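Local atomic coordinates of Nrps/pks (Streptomyces albus, PDB entry 4OPF), a protein that is a ketosynthase domain of the "AT-less" type I polyketide synthase for oxazolomycin, and probably passes on the acyl chain without extending it. Residues A286-T294 and Y314-G325; L350-G361 and F377-P385. One frame throughout, in Å; residues are numbered along the deposited sequence. Where two conformers were deposited one is given.

Contact 1: residues A286-T294 and Y314-G325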
loop_
_atom_site.group_PDB
_atom_site.type_symbol
_atom_site.label_atom_id
_atom_site.label_comp_id
_atom_site.label_asym_id
_atom_site.label_seq_id
_atom_site.Cartn_x
_atom_site.Cartn_y
_atom_site.Cartn_z
ATOM N N ALA A 286 9.723 -19.641 -18.165
ATOM C CA ALA A 286 8.431 -20.232 -17.805
ATOM C C ALA A 286 8.489 -21.729 -17.538
ATOM O O ALA A 286 7.837 -22.224 -16.624
ATOM C CB ALA A 286 7.435 -19.966 -18.934
ATOM N N ASP A 287 9.212 -22.466 -18.367
ATOM C CA ASP A 287 9.326 -23.914 -18.203
ATOM C C ASP A 287 9.999 -24.356 -16.909
ATOM O O ASP A 287 9.884 -25.505 -16.521
ATOM C CB ASP A 287 10.126 -24.502 -19.379
ATOM C CG ASP A 287 9.246 -24.902 -20.579
ATOM O OD1 ASP A 287 8.020 -25.048 -20.495
ATOM O OD2 ASP A 287 9.826 -25.092 -21.663
ATOM N N ASP A 288 10.744 -23.465 -16.257
ATOM C CA ASP A 288 11.375 -23.795 -15.011
ATOM C C ASP A 288 10.424 -23.769 -13.836
ATOM O O ASP A 288 10.760 -24.330 -12.795
ATOM C CB ASP A 288 12.557 -22.877 -14.739
ATOM C CG ASP A 288 13.731 -23.152 -15.692
ATOM O OD1 ASP A 288 13.897 -24.278 -16.143
ATOM O OD2 ASP A 288 14.472 -22.228 -15.975
ATOM N N VAL A 289 9.262 -23.149 -13.992
ATOM C CA VAL A 289 8.265 -23.121 -12.896
ATOM C C VAL A 289 7.495 -24.441 -12.993
ATOM O O VAL A 289 6.805 -24.693 -13.956
ATOM C CB VAL A 289 7.339 -21.913 -12.997
ATOM C CG1 VAL A 289 6.312 -21.888 -11.873
ATOM C CG2 VAL A 289 8.142 -20.612 -12.999
ATOM N N THR A 290 7.633 -25.238 -11.953
ATOM C CA THR A 290 7.188 -26.622 -11.892
ATOM C C THR A 290 5.820 -26.815 -11.254
ATOM O O THR A 290 5.120 -27.795 -11.566
ATOM C CB THR A 290 8.232 -27.412 -11.097
ATOM O OG1 THR A 290 9.462 -27.313 -11.792
ATOM C CG2 THR A 290 7.890 -28.868 -10.893
ATOM N N TYR A 291 5.434 -25.918 -10.361
ATOM C CA TYR A 291 4.184 -26.037 -9.633
ATOM C C TYR A 291 3.538 -24.663 -9.491
ATOM O O TYR A 291 4.233 -23.688 -9.246
ATOM C CB TYR A 291 4.477 -26.568 -8.238
ATOM C CG TYR A 291 3.254 -26.825 -7.380
ATOM C CD1 TYR A 291 2.610 -28.028 -7.456
ATOM C CD2 TYR A 291 2.729 -25.848 -6.513
ATOM C CE1 TYR A 291 1.506 -28.319 -6.698
ATOM C CE2 TYR A 291 1.583 -26.115 -5.754
ATOM C CZ TYR A 291 0.998 -27.355 -5.831
ATOM O OH TYR A 291 -0.113 -27.719 -5.089
ATOM N N ILE A 292 2.226 -24.589 -9.654
ATOM C CA ILE A 292 1.458 -23.391 -9.421
ATOM C C ILE A 292 0.329 -23.693 -8.414
ATOM O O ILE A 292 -0.514 -24.562 -8.648
ATOM C CB ILE A 292 0.845 -22.900 -10.713
ATOM C CG1 ILE A 292 1.975 -22.675 -11.740
ATOM C CG2 ILE A 292 0.047 -21.638 -10.522
ATOM C CD1 ILE A 292 1.472 -22.224 -13.049
ATOM N N GLU A 293 0.350 -22.973 -7.303
ATOM C CA GLU A 293 -0.795 -22.840 -6.425
ATOM C C GLU A 293 -1.771 -21.841 -7.093
ATOM O O GLU A 293 -1.566 -20.632 -7.080
ATOM C CB GLU A 293 -0.344 -22.370 -5.054
ATOM C CG GLU A 293 -1.466 -21.928 -4.074
ATOM C CD GLU A 293 -2.289 -23.068 -3.477
ATOM O OE1 GLU A 293 -1.853 -24.257 -3.660
ATOM O OE2 GLU A 293 -3.376 -22.781 -2.829
ATOM N N THR A 294 -2.852 -22.375 -7.627
ATOM C CA THR A 294 -3.768 -21.676 -8.481
ATOM C C THR A 294 -4.713 -20.805 -7.640
ATOM O O THR A 294 -4.879 -21.005 -6.450
ATOM C CB THR A 294 -4.653 -22.664 -9.281
ATOM O OG1 THR A 294 -5.413 -23.489 -8.373
ATOM C CG2 THR A 294 -3.817 -23.557 -10.157
ATOM N N TYR A 314 2.559 -20.010 -19.301
ATOM C CA TYR A 314 3.596 -20.910 -18.766
ATOM C C TYR A 314 4.052 -22.023 -19.705
ATOM O O TYR A 314 5.208 -22.477 -19.604
ATOM C CB TYR A 314 3.117 -21.546 -17.437
ATOM C CG TYR A 314 3.406 -20.648 -16.276
ATOM C CD1 TYR A 314 4.653 -20.617 -15.770
ATOM C CD2 TYR A 314 2.462 -19.835 -15.720
ATOM C CE1 TYR A 314 4.967 -19.850 -14.708
ATOM C CE2 TYR A 314 2.771 -19.003 -14.668
ATOM C CZ TYR A 314 4.023 -19.026 -14.158
ATOM O OH TYR A 314 4.478 -18.211 -13.166
ATOM N N ARG A 315 3.159 -22.442 -20.593
ATOM C CA ARG A 315 3.384 -23.597 -21.469
ATOM C C ARG A 315 3.031 -23.359 -22.942
ATOM O O ARG A 315 2.541 -24.255 -23.621
ATOM C CB ARG A 315 2.659 -24.847 -20.934
ATOM C CG ARG A 315 3.225 -25.387 -19.603
ATOM C CD ARG A 315 4.711 -25.715 -19.654
ATOM N NE ARG A 315 5.167 -26.277 -18.389
ATOM C CZ ARG A 315 5.727 -25.586 -17.390
ATOM N NH1 ARG A 315 5.926 -24.294 -17.457
ATOM N NH2 ARG A 315 6.077 -26.207 -16.285
ATOM N N ASP A 316 3.305 -22.161 -23.436
ATOM C CA ASP A 316 2.969 -21.824 -24.810
ATOM C C ASP A 316 3.962 -22.517 -25.718
ATOM O O ASP A 316 5.125 -22.207 -25.673
ATOM C CB ASP A 316 3.025 -20.297 -25.003
ATOM C CG ASP A 316 2.440 -19.878 -26.311
ATOM O OD1 ASP A 316 1.808 -20.758 -26.953
ATOM O OD2 ASP A 316 2.665 -18.726 -26.761
ATOM N N GLY A 317 3.510 -23.490 -26.482
ATOM C CA GLY A 317 4.376 -24.296 -27.340
ATOM C C GLY A 317 5.288 -25.246 -26.562
ATOM O O GLY A 317 6.361 -25.592 -27.052
ATOM N N SER A 318 4.880 -25.654 -25.350
ATOM C CA SER A 318 5.711 -26.516 -24.522
ATOM C C SER A 318 4.948 -27.730 -24.056
ATOM O O SER A 318 3.763 -27.644 -23.807
ATOM C CB SER A 318 6.206 -25.751 -23.294
ATOM O OG SER A 318 6.872 -26.600 -22.400
ATOM N N ASP A 319 5.668 -28.839 -23.897
ATOM C CA ASP A 319 5.149 -30.087 -23.347
ATOM C C ASP A 319 5.692 -30.346 -21.951
ATOM O O ASP A 319 5.438 -31.402 -21.421
ATOM C CB ASP A 319 5.528 -31.281 -24.277
ATOM C CG ASP A 319 4.972 -31.109 -25.732
ATOM O OD1 ASP A 319 3.756 -30.803 -25.899
ATOM O OD2 ASP A 319 5.744 -31.258 -26.723
ATOM N N THR A 320 6.438 -29.412 -21.342
ATOM C CA THR A 320 6.998 -29.673 -20.031
ATOM C C THR A 320 5.847 -29.794 -18.994
ATOM O O THR A 320 4.998 -28.909 -18.945
ATOM C CB THR A 320 7.922 -28.505 -19.628
ATOM O OG1 THR A 320 9.011 -28.394 -20.543
ATOM C CG2 THR A 320 8.482 -28.658 -18.235
ATOM N N PRO A 321 5.826 -30.846 -18.153
ATOM C CA PRO A 321 4.761 -30.926 -17.156
ATOM C C PRO A 321 4.653 -29.661 -16.295
ATOM O O PRO A 321 5.657 -28.969 -16.021
ATOM C CB PRO A 321 5.194 -32.125 -16.284
ATOM C CG PRO A 321 5.832 -33.039 -17.309
ATOM C CD PRO A 321 6.663 -32.068 -18.125
ATOM N N CYS A 322 3.430 -29.314 -15.933
ATOM C CA CYS A 322 3.185 -28.246 -14.960
ATOM C C CYS A 322 2.140 -28.730 -13.979
ATOM O O CYS A 322 1.025 -29.012 -14.371
ATOM C CB CYS A 322 2.714 -26.956 -15.624
ATOM S SG CYS A 322 2.700 -25.506 -14.496
ATOM N N SER A 323 2.531 -28.816 -12.709
ATOM C CA SER A 323 1.709 -29.340 -11.672
ATOM C C SER A 323 0.887 -28.242 -10.962
ATOM O O SER A 323 1.427 -27.228 -10.582
ATOM C CB SER A 323 2.625 -30.096 -10.726
ATOM O OG SER A 323 1.840 -30.770 -9.795
ATOM N N LEU A 324 -0.425 -28.412 -10.881
ATOM C CA LEU A 324 -1.342 -27.415 -10.335
ATOM C C LEU A 324 -1.957 -27.920 -9.056
ATOM O O LEU A 324 -2.283 -29.107 -8.928
ATOM C CB LEU A 324 -2.497 -27.117 -11.296
ATOM C CG LEU A 324 -2.117 -26.716 -12.720
ATOM C CD1 LEU A 324 -3.321 -26.211 -13.477
ATOM C CD2 LEU A 324 -1.063 -25.646 -12.750
ATOM N N GLY A 325 -2.152 -27.003 -8.134
ATOM C CA GLY A 325 -2.805 -27.271 -6.891
ATOM C C GLY A 325 -3.590 -26.108 -6.269
ATOM O O GLY A 325 -3.746 -25.014 -6.851
HETATM O O HOH W 1 7.226 -22.483 -21.756
HETATM O O HOH W 2 5.653 -30.177 -12.821
#

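Contact 2: residues L350-G361 and F377-P385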
loop_
_atom_site.group_PDB
_atom_site.type_symbol
_atom_site.label_atom_id
_atom_site.label_comp_id
_atom_site.label_asym_id
_atom_site.label_seq_id
_atom_site.Cartn_x
_atom_site.Cartn_y
_atom_site.Cartn_z
ATOM N N LEU A 350 8.708 -26.228 -1.247
ATOM C CA LEU A 350 10.067 -25.947 -1.759
ATOM C C LEU A 350 11.142 -26.354 -0.767
ATOM O O LEU A 350 12.116 -27.043 -1.107
ATOM C CB LEU A 350 10.228 -24.465 -2.118
ATOM C CG LEU A 350 9.457 -23.998 -3.340
ATOM C CD1 LEU A 350 9.396 -22.469 -3.349
ATOM C CD2 LEU A 350 10.102 -24.501 -4.631
ATOM N N ARG A 351 10.915 -26.013 0.489
ATOM C CA ARG A 351 11.794 -26.409 1.563
ATOM C C ARG A 351 11.878 -27.927 1.737
ATOM O O ARG A 351 12.966 -28.435 1.953
ATOM C CB ARG A 351 11.305 -25.755 2.867
ATOM C CG ARG A 351 12.299 -25.769 3.975
ATOM C CD ARG A 351 11.831 -24.903 5.143
ATOM N NE ARG A 351 11.447 -25.688 6.309
ATOM C CZ ARG A 351 10.785 -25.205 7.360
ATOM N NH1 ARG A 351 10.394 -23.936 7.415
ATOM N NH2 ARG A 351 10.483 -26.013 8.360
ATOM N N ASN A 352 10.745 -28.642 1.723
ATOM C CA ASN A 352 10.775 -30.098 1.861
ATOM C C ASN A 352 11.002 -30.832 0.545
ATOM O O ASN A 352 11.070 -32.045 0.547
ATOM C CB ASN A 352 9.492 -30.606 2.467
ATOM C CG ASN A 352 9.331 -30.173 3.912
ATOM O OD1 ASN A 352 9.964 -30.741 4.753
ATOM N ND2 ASN A 352 8.461 -29.221 4.195
ATOM N N ARG A 353 11.075 -30.099 -0.568
ATOM C CA ARG A 353 11.215 -30.664 -1.920
ATOM C C ARG A 353 10.167 -31.732 -2.204
ATOM O O ARG A 353 10.492 -32.861 -2.545
ATOM C CB ARG A 353 12.631 -31.215 -2.133
ATOM C CG ARG A 353 13.667 -30.138 -1.911
ATOM C CD ARG A 353 15.097 -30.633 -1.883
ATOM N NE ARG A 353 15.951 -29.497 -1.510
ATOM C CZ ARG A 353 17.291 -29.487 -1.493
ATOM N NH1 ARG A 353 17.990 -30.570 -1.835
ATOM N NH2 ARG A 353 17.938 -28.370 -1.137
ATOM N N ALA A 354 8.912 -31.378 -2.062
ATOM C CA ALA A 354 7.866 -32.312 -2.335
ATOM C C ALA A 354 6.647 -31.603 -2.852
ATOM O O ALA A 354 6.386 -30.435 -2.509
ATOM C CB ALA A 354 7.515 -33.113 -1.082
ATOM N N ILE A 355 5.883 -32.339 -3.640
ATOM C CA ILE A 355 4.596 -31.876 -4.106
ATOM C C ILE A 355 3.530 -32.595 -3.317
ATOM O O ILE A 355 3.563 -33.787 -3.203
ATOM C CB ILE A 355 4.453 -32.119 -5.597
ATOM C CG1 ILE A 355 5.553 -31.291 -6.285
ATOM C CG2 ILE A 355 3.055 -31.679 -6.034
ATOM C CD1 ILE A 355 5.340 -31.052 -7.740
ATOM N N VAL A 356 2.605 -31.830 -2.743
ATOM C CA VAL A 356 1.508 -32.384 -2.004
ATOM C C VAL A 356 0.317 -32.749 -2.886
ATOM O O VAL A 356 0.180 -32.268 -4.008
ATOM C CB VAL A 356 1.063 -31.439 -0.935
ATOM C CG1 VAL A 356 2.235 -31.093 -0.065
ATOM C CG2 VAL A 356 0.418 -30.188 -1.519
ATOM N N PRO A 357 -0.544 -33.629 -2.372
ATOM C CA PRO A 357 -1.705 -34.026 -3.165
ATOM C C PRO A 357 -2.657 -32.868 -3.414
ATOM O O PRO A 357 -2.845 -32.009 -2.551
ATOM C CB PRO A 357 -2.429 -35.059 -2.288
ATOM C CG PRO A 357 -1.559 -35.341 -1.149
ATOM C CD PRO A 357 -0.364 -34.440 -1.168
ATOM N N PHE A 358 -3.279 -32.885 -4.566
ATOM C CA PHE A 358 -4.438 -32.083 -4.835
ATOM C C PHE A 358 -5.706 -32.897 -4.592
ATOM O O PHE A 358 -5.836 -34.028 -5.081
ATOM C CB PHE A 358 -4.396 -31.606 -6.263
ATOM C CG PHE A 358 -5.604 -30.844 -6.679
ATOM C CD1 PHE A 358 -5.900 -29.629 -6.107
ATOM C CD2 PHE A 358 -6.462 -31.353 -7.636
ATOM C CE1 PHE A 358 -7.024 -28.915 -6.491
ATOM C CE2 PHE A 358 -7.575 -30.634 -8.046
ATOM C CZ PHE A 358 -7.864 -29.411 -7.465
ATOM N N LEU A 359 -6.650 -32.320 -3.851
ATOM C CA LEU A 359 -7.857 -33.042 -3.450
ATOM C C LEU A 359 -9.011 -33.066 -4.479
ATOM O O LEU A 359 -9.589 -34.108 -4.721
ATOM C CB LEU A 359 -8.337 -32.551 -2.078
ATOM C CG LEU A 359 -7.687 -33.218 -0.863
ATOM C CD1 LEU A 359 -6.171 -33.105 -0.910
ATOM C CD2 LEU A 359 -8.190 -32.579 0.429
ATOM N N SER A 360 -9.340 -31.963 -5.118
ATOM C CA SER A 360 -10.521 -31.912 -6.014
ATOM C C SER A 360 -10.230 -32.348 -7.474
ATOM O O SER A 360 -9.538 -33.358 -7.685
ATOM C CB SER A 360 -11.160 -30.518 -5.955
ATOM O OG SER A 360 -12.421 -30.517 -6.588
ATOM N N GLY A 361 -10.775 -31.619 -8.481
ATOM C CA GLY A 361 -10.522 -31.868 -9.929
ATOM C C GLY A 361 -11.061 -33.173 -10.541
ATOM O O GLY A 361 -10.679 -33.573 -11.659
ATOM N N PHE A 377 -2.585 -32.526 -12.230
ATOM C CA PHE A 377 -2.885 -32.469 -10.812
ATOM C C PHE A 377 -2.280 -33.686 -10.096
ATOM O O PHE A 377 -2.681 -34.786 -10.402
ATOM C CB PHE A 377 -4.379 -32.579 -10.622
ATOM C CG PHE A 377 -5.168 -31.432 -11.170
ATOM C CD1 PHE A 377 -4.832 -30.124 -10.869
ATOM C CD2 PHE A 377 -6.312 -31.681 -11.941
ATOM C CE1 PHE A 377 -5.589 -29.075 -11.360
ATOM C CE2 PHE A 377 -7.075 -30.636 -12.437
ATOM C CZ PHE A 377 -6.701 -29.332 -12.146
ATOM N N GLU A 378 -1.328 -33.500 -9.177
ATOM C CA GLU A 378 -0.757 -34.597 -8.435
ATOM C C GLU A 378 -1.768 -35.132 -7.420
ATOM O O GLU A 378 -2.433 -34.369 -6.735
ATOM C CB GLU A 378 0.509 -34.131 -7.721
ATOM C CG GLU A 378 1.345 -35.234 -7.098
ATOM C CD GLU A 378 1.454 -36.515 -7.953
ATOM O OE1 GLU A 378 2.130 -36.497 -9.008
ATOM O OE2 GLU A 378 0.892 -37.547 -7.554
ATOM N N ARG A 379 -1.894 -36.432 -7.331
ATOM C CA ARG A 379 -2.804 -37.033 -6.395
ATOM C C ARG A 379 -2.062 -37.573 -5.168
ATOM O O ARG A 379 -2.694 -37.884 -4.172
ATOM C CB ARG A 379 -3.555 -38.154 -7.068
ATOM C CG ARG A 379 -4.312 -37.781 -8.347
ATOM C CD ARG A 379 -5.626 -37.090 -7.987
ATOM N NE ARG A 379 -6.189 -36.300 -9.091
ATOM C CZ ARG A 379 -7.156 -35.385 -8.970
ATOM N NH1 ARG A 379 -7.710 -35.105 -7.781
ATOM N NH2 ARG A 379 -7.568 -34.735 -10.058
ATOM N N ALA A 380 -0.742 -37.718 -5.234
ATOM C CA ALA A 380 0.006 -38.273 -4.107
ATOM C C ALA A 380 1.024 -37.268 -3.576
ATOM O O ALA A 380 1.337 -36.311 -4.246
ATOM C CB ALA A 380 0.727 -39.521 -4.545
ATOM N N LEU A 381 1.556 -37.512 -2.390
ATOM C CA LEU A 381 2.781 -36.871 -1.960
ATOM C C LEU A 381 3.954 -37.404 -2.772
ATOM O O LEU A 381 4.263 -38.544 -2.680
ATOM C CB LEU A 381 3.061 -37.182 -0.502
ATOM C CG LEU A 381 4.265 -36.441 0.124
ATOM C CD1 LEU A 381 4.112 -34.915 0.106
ATOM C CD2 LEU A 381 4.461 -36.949 1.557
ATOM N N THR A 382 4.646 -36.579 -3.520
ATOM C CA THR A 382 5.723 -37.103 -4.333
ATOM C C THR A 382 6.950 -36.260 -4.110
ATOM O O THR A 382 6.844 -35.080 -3.829
ATOM C CB THR A 382 5.404 -37.034 -5.850
ATOM O OG1 THR A 382 5.683 -35.725 -6.309
ATOM C CG2 THR A 382 3.957 -37.292 -6.132
ATOM N N PRO A 383 8.130 -36.875 -4.230
ATOM C CA PRO A 383 9.331 -36.064 -4.188
ATOM C C PRO A 383 9.322 -35.124 -5.367
ATOM O O PRO A 383 8.605 -35.334 -6.339
ATOM C CB PRO A 383 10.479 -37.107 -4.268
ATOM C CG PRO A 383 9.841 -38.409 -4.617
ATOM C CD PRO A 383 8.425 -38.325 -4.158
ATOM N N TRP A 384 10.082 -34.048 -5.269
ATOM C CA TRP A 384 10.058 -33.060 -6.318
ATOM C C TRP A 384 10.448 -33.784 -7.603
ATOM O O TRP A 384 11.324 -34.600 -7.599
ATOM C CB TRP A 384 11.006 -31.884 -6.003
ATOM C CG TRP A 384 10.682 -30.579 -6.751
ATOM C CD1 TRP A 384 11.252 -30.156 -7.892
ATOM C CD2 TRP A 384 9.708 -29.578 -6.396
ATOM N NE1 TRP A 384 10.716 -28.973 -8.267
ATOM C CE2 TRP A 384 9.768 -28.592 -7.359
ATOM C CE3 TRP A 384 8.831 -29.414 -5.326
ATOM C CZ2 TRP A 384 8.972 -27.486 -7.338
ATOM C CZ3 TRP A 384 8.035 -28.280 -5.283
ATOM C CH2 TRP A 384 8.131 -27.325 -6.285
ATOM N N PRO A 385 9.778 -33.488 -8.712
ATOM C CA PRO A 385 10.205 -34.097 -9.953
ATOM C C PRO A 385 11.588 -33.633 -10.366
ATOM O O PRO A 385 12.185 -32.809 -9.712
ATOM C CB PRO A 385 9.168 -33.623 -10.970
ATOM C CG PRO A 385 8.418 -32.525 -10.345
ATOM C CD PRO A 385 8.645 -32.561 -8.876
#

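Contact 1: residues A286-T294 and Y314-G325
Arg315 spends its guanidinium on backbone carbonyls of both segments. NH2 meets Val289 O at 2.9 Å, close to the guanidinium plane and fairly straight. NH1 meets Ala286 O less directly, above the carbonyl plane, while Val289 N reaches that oxygen from its opposite face. The other N-H groups go to Tyr314 O, Thr320 O and Pro321 O, so five bonds fix the group's rotation. Asp287 OD1 lies over one face, 3.8 Å from Arg315 NE, a long salt bridge of charges alone. This oxygen accepts from Ser318 OG at 2.7 Å on its syn side. Ser318 OG also accepts from Thr320 N, an ST turn.

Strands 291-293 and 322-325 run parallel and, with helix 300-314, form a beta-alpha-beta unit of the thiolase-type fold. Ser323 N, Ile292 N and Gly325 N donate to Thr290 O, Ser323 O and Ile292 O. Thr294 OG1, set between its backbone N and carbonyl carbon (chi1 60°), reaches Gly325 O at 2.7 Å; Thr294 N comes from the opposite face. Ile292 CD1 sits over the Tyr314 ring, 3.9 Å from its centroid; Tyr314 OH bonds His404. Tyr291 OH lies against Gly325 CA and bonds Lys345, which also pairs with Glu293 OE1.

Contact 2: residues L350-G361 and F377-P385
Residues 354-355 and 382-383 form a short antiparallel ladder. Ile355 and Thr382 are its hydrogen-bonded pair, with Ile355 N to Thr382 O at 2.9 Å and Thr382 N returning to Ile355 O. Ala354 and Pro383 are the non-hydrogen-bonded pair. Arg353, with positive phi, is the C-prime residue of the Schellman motif that ends helix 338-352. Its carbonyl accepts from Trp384 N, which stands above the carbonyl plane. Further along, Phe358 N donates to Glu378 O, nearly straight, at 2.8 Å.

The Trp384 indole lies beside this helix end. Leu350 CD2 meets CH2 on its six-membered ring at 3.8 Å, and Ile355 CG1 meets CE3. The indole NE1 bonds Pro388 O. Ile355 divides its branches: CD1 reaches Pro385 CD, while CG2, anti to the backbone N (CG1 at chi1 -62°), packs on Glu378 CB. Leu381 CD1 touches Ala354 CB. Phe358 and Phe377 point the same way in an offset stack, centroids 4.7 Å apart and planes at 26°. Phe358 CE2 lies over the centre of the Phe377 ring.

Arg379 NH1 lies unusually close to Ser360 O; the detail is doubtful, as Ser360 is modelled in two conformers. In the conformer given, Glu378 turns back on its own segment, where OE2 accepts from Ala380 N at 2.8 Å, and its OE1 forms a salt bridge with Arg376.

Across the contact, backbone bonds and apolar side chains thus do most of the joining, and it seems to depend little on charge.

From the N terminus, contact 1 comes first. It closes the loop that holds helix 300-314, joining strands 291-293 and 322-325 in the large mixed sheet. Helices 328-331 and 338-352 follow. Contact 2 then closes a second loop, which holds strand 375-376, the edge neighbour of strand 322-325 in that sheet. The two loops are in series and neither nest nor cross. Their centres are 14 Å apart, and they touch directly. Thr290 packs on Trp384 and Pro385, Tyr291 on Ile355, and Leu324 O on Phe377. The small ladder of contact 2 thereby joins the end of helix 338-352 to the sheet strands of contact 1.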